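Local coordinates for periplasmic iron-binding protein (Synechocystis sp., PDB 2VOZ) that binds ferric iron in the periplasm, probably as a substrate-binding component of an ABC transporter that imports it into the cell, at residues F197-E202 with A214-V219; Y225-L230 with E240-V245; L230-D235 with G297-P302. All coordinates share one frame; numbering follows the deposited sequence. Where two conformers were deposited one is given.

Contact 1 (F197-E202 with A214-V219); sequences FARQPE and AGIGDV
Arg199 NH1, which touches Ile216 CD1, has two glutamates near it, both at long range: Glu202 and Glu65 of the second subunit. NH2 makes the salt bridge, with Glu69 of that subunit. Glu202 OE1 and Arg199 NH1 form a long ion pair of 3.7 Å, the oxygen well out of the guanidinium plane, so the attraction there is one of charges alone; the CG of Glu202 packs over a face of the same group.

Across the contact the two segments meet by van der Waals packing, without a hydrogen bond. Arg199 CG takes the position between backbone N and carbonyl carbon (chi1 64°), and from there the chain runs extended to NE. This brings it past the two branches of Ile216: Arg199 CD is 4.0 Å from Ile216 CG2, and Arg199 NH1 is 3.8 Å from Ile216 CD1, which meets the guanidinium obliquely.

Next door the Ala198 methyl presses on the peptide, with CB 3.5 Å from Ile216 O and 3.9 Å from Gly217 CA. Having only hydrogens on Gly217 makes room for that methyl: a beta carbon built there would lie just 3.1 Å from Ala198 CB.

Gly215, with positive phi, closes helix 205-213 in a Schellman motif. The contact thus ties the loop leading into that helix to the loop leaving it, beside strand 160-161, where the Ala198 backbone hydrogen-bonds to that of Ile160, and runs into strand 219-223.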
loop_
_atom_site.group_PDB
_atom_site.type_symbol
_atom_site.label_atom_id
_atom_site.label_comp_id
_atom_site.label_asym_id
_atom_site.label_seq_id
_atom_site.Cartn_x
_atom_site.Cartn_y
_atom_site.Cartn_z
ATOM N N PHE B 197 23.880 -29.387 12.016
ATOM C CA PHE B 197 22.742 -28.867 11.276
ATOM C C PHE B 197 21.687 -29.943 11.162
ATOM O O PHE B 197 21.996 -31.090 10.866
ATOM C CB PHE B 197 23.131 -28.440 9.860
ATOM C CG PHE B 197 23.835 -27.108 9.790
ATOM C CD1 PHE B 197 23.994 -26.304 10.908
ATOM C CD2 PHE B 197 24.332 -26.679 8.583
ATOM C CE1 PHE B 197 24.647 -25.035 10.824
ATOM C CE2 PHE B 197 24.977 -25.398 8.479
ATOM C CZ PHE B 197 25.122 -24.606 9.622
ATOM N N ALA B 198 20.435 -29.561 11.418
ATOM C CA ALA B 198 19.294 -30.437 11.194
ATOM C C ALA B 198 19.042 -30.741 9.714
ATOM O O ALA B 198 18.521 -31.796 9.388
ATOM C CB ALA B 198 18.055 -29.842 11.830
ATOM N N ARG B 199 19.410 -29.813 8.829
ATOM C CA ARG B 199 19.286 -29.990 7.378
ATOM C C ARG B 199 20.218 -28.965 6.771
ATOM O O ARG B 199 20.672 -28.048 7.461
ATOM C CB ARG B 199 17.838 -29.666 6.928
ATOM C CG ARG B 199 17.481 -28.189 7.179
ATOM C CD ARG B 199 16.113 -27.817 6.626
ATOM N NE ARG B 199 15.808 -26.406 6.935
ATOM C CZ ARG B 199 14.581 -25.895 6.865
ATOM N NH1 ARG B 199 13.548 -26.677 6.530
ATOM N NH2 ARG B 199 14.388 -24.631 7.186
ATOM N N GLN B 200 20.534 -29.116 5.499
ATOM C CA GLN B 200 21.335 -28.089 4.839
ATOM C C GLN B 200 20.515 -26.781 4.872
ATOM O O GLN B 200 19.313 -26.808 4.690
ATOM C CB GLN B 200 21.687 -28.488 3.405
ATOM C CG GLN B 200 22.660 -29.659 3.326
ATOM C CD GLN B 200 24.105 -29.253 3.530
ATOM O OE1 GLN B 200 25.025 -30.033 3.249
ATOM N NE2 GLN B 200 24.325 -28.024 3.959
ATOM N N PRO B 201 21.171 -25.657 5.178
ATOM C CA PRO B 201 20.484 -24.370 5.326
ATOM C C PRO B 201 19.559 -24.061 4.149
ATOM O O PRO B 201 19.965 -24.126 2.957
ATOM C CB PRO B 201 21.653 -23.367 5.384
ATOM C CG PRO B 201 22.702 -24.131 6.061
ATOM C CD PRO B 201 22.618 -25.518 5.450
ATOM N N GLU B 202 18.321 -23.724 4.476
ATOM C CA GLU B 202 17.411 -23.201 3.461
ATOM C C GLU B 202 16.387 -22.334 4.135
ATOM O O GLU B 202 16.074 -22.548 5.296
ATOM C CB GLU B 202 16.719 -24.284 2.638
ATOM C CG GLU B 202 16.154 -25.409 3.401
ATOM C CD GLU B 202 15.465 -26.453 2.518
ATOM O OE1 GLU B 202 14.407 -26.945 2.952
ATOM O OE2 GLU B 202 15.990 -26.783 1.426
ATOM N N ALA B 214 7.588 -27.030 13.115
ATOM C CA ALA B 214 7.289 -28.150 12.230
ATOM C C ALA B 214 8.031 -29.441 12.595
ATOM O O ALA B 214 7.829 -30.459 11.941
ATOM C CB ALA B 214 7.595 -27.767 10.802
ATOM N N GLY B 215 8.893 -29.391 13.612
ATOM C CA GLY B 215 9.659 -30.568 14.068
ATOM C C GLY B 215 10.928 -30.882 13.285
ATOM O O GLY B 215 11.584 -31.921 13.544
ATOM N N ILE B 216 11.301 -30.001 12.359
ATOM C CA ILE B 216 12.510 -30.192 11.519
ATOM C C ILE B 216 13.809 -30.110 12.318
ATOM O O ILE B 216 14.757 -30.864 12.054
ATOM C CB ILE B 216 12.502 -29.222 10.294
ATOM C CG1 ILE B 216 11.246 -29.507 9.459
ATOM C CG2 ILE B 216 13.734 -29.433 9.405
ATOM C CD1 ILE B 216 10.791 -28.337 8.594
ATOM N N GLY B 217 13.852 -29.226 13.312
ATOM C CA GLY B 217 15.048 -29.115 14.183
ATOM C C GLY B 217 14.576 -28.558 15.505
ATOM O O GLY B 217 13.372 -28.325 15.666
ATOM N N ASP B 218 15.493 -28.292 16.448
ATOM C CA ASP B 218 15.085 -27.928 17.801
ATOM C C ASP B 218 15.593 -26.569 18.274
ATOM O O ASP B 218 15.042 -25.994 19.210
ATOM C CB ASP B 218 15.590 -28.972 18.805
ATOM C CG ASP B 218 14.931 -30.329 18.649
ATOM O OD1 ASP B 218 14.008 -30.519 17.816
ATOM O OD2 ASP B 218 15.377 -31.236 19.394
ATOM N N VAL B 219 16.671 -26.089 17.653
ATOM C CA VAL B 219 17.307 -24.799 18.044
ATOM C C VAL B 219 17.673 -24.050 16.773
ATOM O O VAL B 219 18.287 -24.619 15.879
ATOM C CB VAL B 219 18.591 -24.969 18.912
ATOM C CG1 VAL B 219 19.186 -23.601 19.245
ATOM C CG2 VAL B 219 18.269 -25.772 20.190
#

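Contact 2 (Y225-L230 with E240-V245)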
loop_
_atom_site.group_PDB
_atom_site.type_symbol
_atom_site.label_atom_id
_atom_site.label_comp_id
_atom_site.label_asym_id
_atom_site.label_seq_id
_atom_site.Cartn_x
_atom_site.Cartn_y
_atom_site.Cartn_z
ATOM N N TYR B 225 13.800 -9.544 16.072
ATOM C CA TYR B 225 12.546 -8.908 15.608
ATOM C C TYR B 225 11.620 -9.845 14.829
ATOM O O TYR B 225 10.431 -9.586 14.736
ATOM C CB TYR B 225 12.839 -7.654 14.776
ATOM C CG TYR B 225 13.797 -7.897 13.655
ATOM C CD1 TYR B 225 13.351 -8.260 12.377
ATOM C CD2 TYR B 225 15.165 -7.772 13.860
ATOM C CE1 TYR B 225 14.263 -8.507 11.351
ATOM C CE2 TYR B 225 16.073 -7.988 12.822
ATOM C CZ TYR B 225 15.617 -8.377 11.584
ATOM O OH TYR B 225 16.518 -8.605 10.554
ATOM N N TYR B 226 12.151 -10.917 14.244
ATOM C CA TYR B 226 11.288 -11.855 13.548
ATOM C C TYR B 226 10.301 -12.520 14.471
ATOM O O TYR B 226 9.169 -12.793 14.065
ATOM C CB TYR B 226 12.113 -12.926 12.838
ATOM C CG TYR B 226 12.943 -12.331 11.748
ATOM C CD1 TYR B 226 12.332 -11.771 10.611
ATOM C CD2 TYR B 226 14.334 -12.325 11.851
ATOM C CE1 TYR B 226 13.105 -11.193 9.602
ATOM C CE2 TYR B 226 15.112 -11.751 10.841
ATOM C CZ TYR B 226 14.489 -11.206 9.726
ATOM O OH TYR B 226 15.266 -10.615 8.743
ATOM N N TYR B 227 10.717 -12.794 15.706
ATOM C CA TYR B 227 9.789 -13.397 16.644
ATOM C C TYR B 227 8.716 -12.400 17.104
ATOM O O TYR B 227 7.547 -12.768 17.273
ATOM C CB TYR B 227 10.564 -13.972 17.810
ATOM C CG TYR B 227 9.744 -14.823 18.765
ATOM C CD1 TYR B 227 9.579 -16.201 18.554
ATOM C CD2 TYR B 227 9.140 -14.254 19.868
ATOM C CE1 TYR B 227 8.844 -16.986 19.440
ATOM C CE2 TYR B 227 8.401 -15.030 20.764
ATOM C CZ TYR B 227 8.265 -16.393 20.551
ATOM O OH TYR B 227 7.515 -17.115 21.462
ATOM N N ILE B 228 9.122 -11.144 17.254
ATOM C CA ILE B 228 8.166 -10.088 17.634
ATOM C C ILE B 228 7.085 -9.985 16.570
ATOM O O ILE B 228 5.903 -9.835 16.904
ATOM C CB ILE B 228 8.866 -8.736 17.937
ATOM C CG1 ILE B 228 10.088 -8.915 18.858
ATOM C CG2 ILE B 228 7.833 -7.741 18.524
ATOM C CD1 ILE B 228 9.753 -9.626 20.211
ATOM N N ARG B 229 7.452 -10.115 15.283
ATOM C CA ARG B 229 6.438 -10.095 14.207
ATOM C C ARG B 229 5.416 -11.167 14.413
ATOM O O ARG B 229 4.243 -10.911 14.286
ATOM C CB ARG B 229 7.040 -10.355 12.827
ATOM C CG ARG B 229 7.849 -9.242 12.343
ATOM C CD ARG B 229 8.369 -9.542 10.944
ATOM N NE ARG B 229 9.437 -8.604 10.637
ATOM C CZ ARG B 229 10.194 -8.678 9.549
ATOM N NH1 ARG B 229 11.158 -7.788 9.383
ATOM N NH2 ARG B 229 9.966 -9.622 8.624
ATOM N N LEU B 230 5.887 -12.380 14.702
ATOM C CA LEU B 230 4.992 -13.531 14.884
ATOM C C LEU B 230 4.054 -13.292 16.081
ATOM O O LEU B 230 2.856 -13.529 15.958
ATOM C CB LEU B 230 5.794 -14.820 15.091
ATOM C CG LEU B 230 6.554 -15.270 13.834
ATOM C CD1 LEU B 230 7.426 -16.507 14.187
ATOM C CD2 LEU B 230 5.578 -15.608 12.710
ATOM N N GLU B 240 0.551 -20.080 16.699
ATOM C CA GLU B 240 0.939 -21.458 17.003
ATOM C C GLU B 240 2.442 -21.581 17.102
ATOM O O GLU B 240 2.965 -22.305 17.943
ATOM C CB GLU B 240 0.429 -22.469 15.985
ATOM C CG GLU B 240 0.627 -23.857 16.569
ATOM C CD GLU B 240 0.004 -24.944 15.726
ATOM O OE1 GLU B 240 0.780 -25.717 15.133
ATOM O OE2 GLU B 240 -1.250 -24.994 15.663
ATOM N N VAL B 241 3.148 -20.894 16.193
ATOM C CA VAL B 241 4.609 -20.906 16.225
ATOM C C VAL B 241 5.125 -20.313 17.553
ATOM O O VAL B 241 6.041 -20.862 18.159
ATOM C CB VAL B 241 5.199 -20.115 15.045
ATOM C CG1 VAL B 241 6.732 -20.061 15.135
ATOM C CG2 VAL B 241 4.747 -20.725 13.696
ATOM N N VAL B 242 4.537 -19.191 17.983
ATOM C CA VAL B 242 5.029 -18.563 19.218
ATOM C C VAL B 242 4.633 -19.430 20.437
ATOM O O VAL B 242 5.335 -19.412 21.441
ATOM C CB VAL B 242 4.653 -17.088 19.355
ATOM C CG1 VAL B 242 5.203 -16.295 18.166
ATOM C CG2 VAL B 242 3.149 -16.914 19.480
ATOM N N GLU B 243 3.599 -20.255 20.298
ATOM C CA GLU B 243 3.240 -21.183 21.382
ATOM C C GLU B 243 4.209 -22.315 21.476
ATOM O O GLU B 243 4.348 -22.908 22.530
ATOM C CB GLU B 243 1.829 -21.731 21.186
ATOM C CG GLU B 243 0.820 -20.756 21.801
ATOM C CD GLU B 243 -0.525 -20.756 21.108
ATOM O OE1 GLU B 243 -0.811 -21.710 20.329
ATOM O OE2 GLU B 243 -1.294 -19.778 21.342
ATOM N N LYS B 244 4.849 -22.637 20.367
ATOM C CA LYS B 244 5.683 -23.837 20.268
ATOM C C LYS B 244 7.168 -23.563 20.409
ATOM O O LYS B 244 7.956 -24.468 20.687
ATOM C CB LYS B 244 5.414 -24.565 18.960
ATOM C CG LYS B 244 4.071 -25.296 18.993
ATOM C CD LYS B 244 3.847 -26.101 17.728
ATOM C CE LYS B 244 2.549 -26.902 17.849
ATOM N NZ LYS B 244 2.768 -28.010 18.825
ATOM N N VAL B 245 7.536 -22.307 20.216
ATOM C CA VAL B 245 8.957 -21.911 20.139
ATOM C C VAL B 245 9.167 -20.733 21.062
ATOM O O VAL B 245 8.303 -19.851 21.115
ATOM C CB VAL B 245 9.306 -21.503 18.672
ATOM C CG1 VAL B 245 10.768 -21.044 18.590
ATOM C CG2 VAL B 245 9.020 -22.663 17.690
#
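Val242 is the bump that fits between Tyr227 and Leu230, one helical turn apart on helix 224-232. Its CG1 methyl enters the hollow bounded by the Tyr227 ring and the base of the leucine. On one wall, Val242 CG1 sits over the ring face, 4.1 Å from the Tyr227 centroid and 23° off the normal, a CH-pi contact displaced toward the rim. On the other, it lies 3.5 Å from Leu230 CB. Val242 was deposited in two conformers, and both contacts are those of the one described.

Leu230 adds a bump of its own: CD1 reaches Val241 CG1 at 3.7 Å, the two side chains crossing at a slant, and Arg210 of helix 205-213 packs on both residues. The fit is therefore staggered, Val242 lodged beside the leucine stem and Val241 against its tip.

Tyr227 spans the remaining distance. With CG anti to the backbone N (chi1 -171°), the ring reaches past Val242 to the end of the second helix, where its OH donates to Val245 O at 2.9 Å. The donor lies in the carbonyl plane at a C=O...donor angle of 151°. That bond uses the hydroxyl proton and limits where the ring end can move; the ring also meets Tyr134 of strand 124-136.

The axes of the two short helical segments approach to 9.9 Å: two consecutive helices joined by a tight connection and packed through valines, a leucine and a tyrosine ring. The first carries, in its first turn, Tyr225 and Tyr226, adjacent tyrosine ligands of the kind that marks ferric-binding proteins of the periplasmic binding-protein fold.

Contact 3 (L230-D235 with G297-P302)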
loop_
_atom_site.group_PDB
_atom_site.type_symbol
_atom_site.label_atom_id
_atom_site.label_comp_id
_atom_site.label_asym_id
_atom_site.label_seq_id
_atom_site.Cartn_x
_atom_site.Cartn_y
_atom_site.Cartn_z
ATOM N N LEU B 230 5.887 -12.380 14.702
ATOM C CA LEU B 230 4.992 -13.531 14.884
ATOM C C LEU B 230 4.054 -13.292 16.081
ATOM O O LEU B 230 2.856 -13.529 15.958
ATOM C CB LEU B 230 5.794 -14.820 15.091
ATOM C CG LEU B 230 6.554 -15.270 13.834
ATOM C CD1 LEU B 230 7.426 -16.507 14.187
ATOM C CD2 LEU B 230 5.578 -15.608 12.710
ATOM N N GLN B 231 4.586 -12.733 17.183
ATOM C CA GLN B 231 3.781 -12.457 18.378
ATOM C C GLN B 231 2.650 -11.467 18.047
ATOM O O GLN B 231 1.517 -11.576 18.550
ATOM C CB GLN B 231 4.667 -11.906 19.491
ATOM C CG GLN B 231 5.591 -12.953 20.133
ATOM C CD GLN B 231 6.327 -12.351 21.292
ATOM O OE1 GLN B 231 7.427 -11.805 21.126
ATOM N NE2 GLN B 231 5.714 -12.412 22.483
ATOM N N LYS B 232 2.963 -10.498 17.193
ATOM C CA LYS B 232 2.013 -9.447 16.865
ATOM C C LYS B 232 0.993 -9.882 15.780
ATOM O O LYS B 232 -0.066 -9.226 15.567
ATOM C CB LYS B 232 2.783 -8.218 16.434
ATOM C CG LYS B 232 3.408 -7.490 17.611
ATOM C CD LYS B 232 4.138 -6.264 17.093
ATOM C CE LYS B 232 4.723 -5.457 18.239
ATOM N NZ LYS B 232 5.235 -4.187 17.688
ATOM N N SER B 233 1.300 -10.977 15.104
ATOM C CA SER B 233 0.464 -11.407 13.971
ATOM C C SER B 233 -0.940 -11.797 14.409
ATOM O O SER B 233 -1.110 -12.428 15.438
ATOM C CB SER B 233 1.114 -12.605 13.275
ATOM O OG SER B 233 0.274 -13.086 12.233
ATOM N N THR B 234 -1.940 -11.452 13.597
ATOM C CA THR B 234 -3.308 -11.900 13.816
ATOM C C THR B 234 -3.582 -13.296 13.257
ATOM O O THR B 234 -4.697 -13.851 13.425
ATOM C CB THR B 234 -4.308 -10.924 13.150
ATOM O OG1 THR B 234 -4.033 -10.855 11.739
ATOM C CG2 THR B 234 -4.166 -9.540 13.767
ATOM N N ASP B 235 -2.587 -13.869 12.584
ATOM C CA ASP B 235 -2.779 -15.189 11.972
ATOM C C ASP B 235 -2.608 -16.286 13.029
ATOM O O ASP B 235 -1.536 -16.410 13.641
ATOM C CB ASP B 235 -1.811 -15.381 10.822
ATOM C CG ASP B 235 -2.148 -16.603 9.971
ATOM O OD1 ASP B 235 -2.548 -17.635 10.541
ATOM O OD2 ASP B 235 -1.954 -16.555 8.737
ATOM N N GLY B 297 9.559 0.635 14.053
ATOM C CA GLY B 297 9.224 0.277 12.653
ATOM C C GLY B 297 9.438 -1.195 12.335
ATOM O O GLY B 297 8.605 -1.856 11.651
ATOM N N ASN B 298 10.571 -1.720 12.804
ATOM C CA ASN B 298 10.890 -3.114 12.590
ATOM C C ASN B 298 11.108 -3.871 13.902
ATOM O O ASN B 298 11.876 -4.819 13.957
ATOM C CB ASN B 298 12.110 -3.255 11.680
ATOM C CG ASN B 298 12.288 -4.670 11.130
ATOM O OD1 ASN B 298 11.316 -5.435 10.952
ATOM N ND2 ASN B 298 13.542 -5.025 10.830
ATOM N N ASN B 299 10.464 -3.438 14.984
ATOM C CA ASN B 299 10.567 -4.196 16.239
ATOM C C ASN B 299 12.019 -4.370 16.690
ATOM O O ASN B 299 12.415 -5.445 17.152
ATOM C CB ASN B 299 9.871 -5.559 16.092
ATOM C CG ASN B 299 8.411 -5.414 15.907
ATOM O OD1 ASN B 299 7.750 -4.765 16.732
ATOM N ND2 ASN B 299 7.876 -6.010 14.845
ATOM N N GLU B 300 12.786 -3.293 16.542
ATOM C CA GLU B 300 14.219 -3.259 16.892
ATOM C C GLU B 300 14.381 -2.440 18.150
ATOM O O GLU B 300 13.420 -1.830 18.626
ATOM C CB GLU B 300 15.041 -2.622 15.751
ATOM C CG GLU B 300 15.399 -3.590 14.632
ATOM C CD GLU B 300 15.534 -2.930 13.238
ATOM O OE1 GLU B 300 15.797 -3.668 12.263
ATOM O OE2 GLU B 300 15.395 -1.684 13.085
ATOM N N TYR B 301 15.604 -2.431 18.703
ATOM C CA TYR B 301 15.876 -1.610 19.882
ATOM C C TYR B 301 16.463 -0.279 19.433
ATOM O O TYR B 301 17.281 -0.232 18.496
ATOM C CB TYR B 301 16.923 -2.274 20.756
ATOM C CG TYR B 301 16.598 -3.650 21.249
ATOM C CD1 TYR B 301 16.937 -4.801 20.495
ATOM C CD2 TYR B 301 15.965 -3.828 22.489
ATOM C CE1 TYR B 301 16.663 -6.088 20.978
ATOM C CE2 TYR B 301 15.682 -5.121 22.975
ATOM C CZ TYR B 301 16.045 -6.232 22.213
ATOM O OH TYR B 301 15.805 -7.510 22.670
ATOM N N PRO B 302 16.121 0.810 20.141
ATOM C CA PRO B 302 16.882 2.045 19.897
ATOM C C PRO B 302 18.328 1.862 20.282
ATOM O O PRO B 302 18.666 0.951 21.069
ATOM C CB PRO B 302 16.239 3.064 20.869
ATOM C CG PRO B 302 14.847 2.490 21.151
ATOM C CD PRO B 302 15.072 0.987 21.173
#
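Lys232 reaches Asn299 with a single outstretched arm. Its CB already points toward the 297-302 segment, and CG stands anti to the carbonyl carbon (chi1 -76°), after which every bond is extended; the side chain packs on Val312 of helix 311-314 along the way. CD comes first into range, 3.9 Å from Asn299 OD1. CE follows at 3.5 Å from Asn299 OD1, and NZ completes the approach, donating to Asn299 OD1 at 2.8 Å. The ammonium lies in the plane of the amide carbonyl, at a C=O...donor angle of 146°.

Asn299 comes from the opposite direction, and NZ meets OD1 between backbones whose nearest CA atoms, those of Lys232 and Asn299, are 10.1 Å apart. The NZ of Lys232 also forms salt bridges with Asp310 and with Asp52 of the third subunit, so three oxygen-bearing groups grip it. An alanine here would take the donor away from Asn299 OD1 and would probably leave those two aspartates short of a counter-charge, weakening a link between subunits.

Both segments are held in shape locally. Ser233 OG accepts from Asp235 N at 3.0 Å in an ST turn, and Asp235 then serves as N-cap of helix 236-244. On the other side, in the conformer of Glu300 described, Asn298 ND2 donates to OE1 from above the carboxylate plane, while Arg129 forms a salt bridge with the same oxygen.

Asn299, with positive phi, is the C-prime residue of the Schellman motif that ends helix 288-297. Its side chain also packs on Tyr225, an iron ligand, which places this lysine-to-asparagine bond in the surroundings of the ferric site of a periplasmic binding protein.

In the fold
Contact 2 is the buried one, a helix-to-helix packing of valines and a leucine against a tyrosine ring, with one hydroxyl tied down. Contacts 1 and 3 are only partly buried, and in both a long basic side chain finds partners on other subunits: the second in contact 1, the third in contact 3. Contact 1 has no hydrogen bond between its own segments, whereas contact 3 rests on one charged hydrogen bond. Contacts 2 and 3 share helix 224-232 and Leu230, and they touch where Arg229 probably bonds to Asn298. Contact 1 stands apart, its centre about 16 Å from that of contact 2, on the loops flanking helix 205-213, whose Arg210 packs against contact 2.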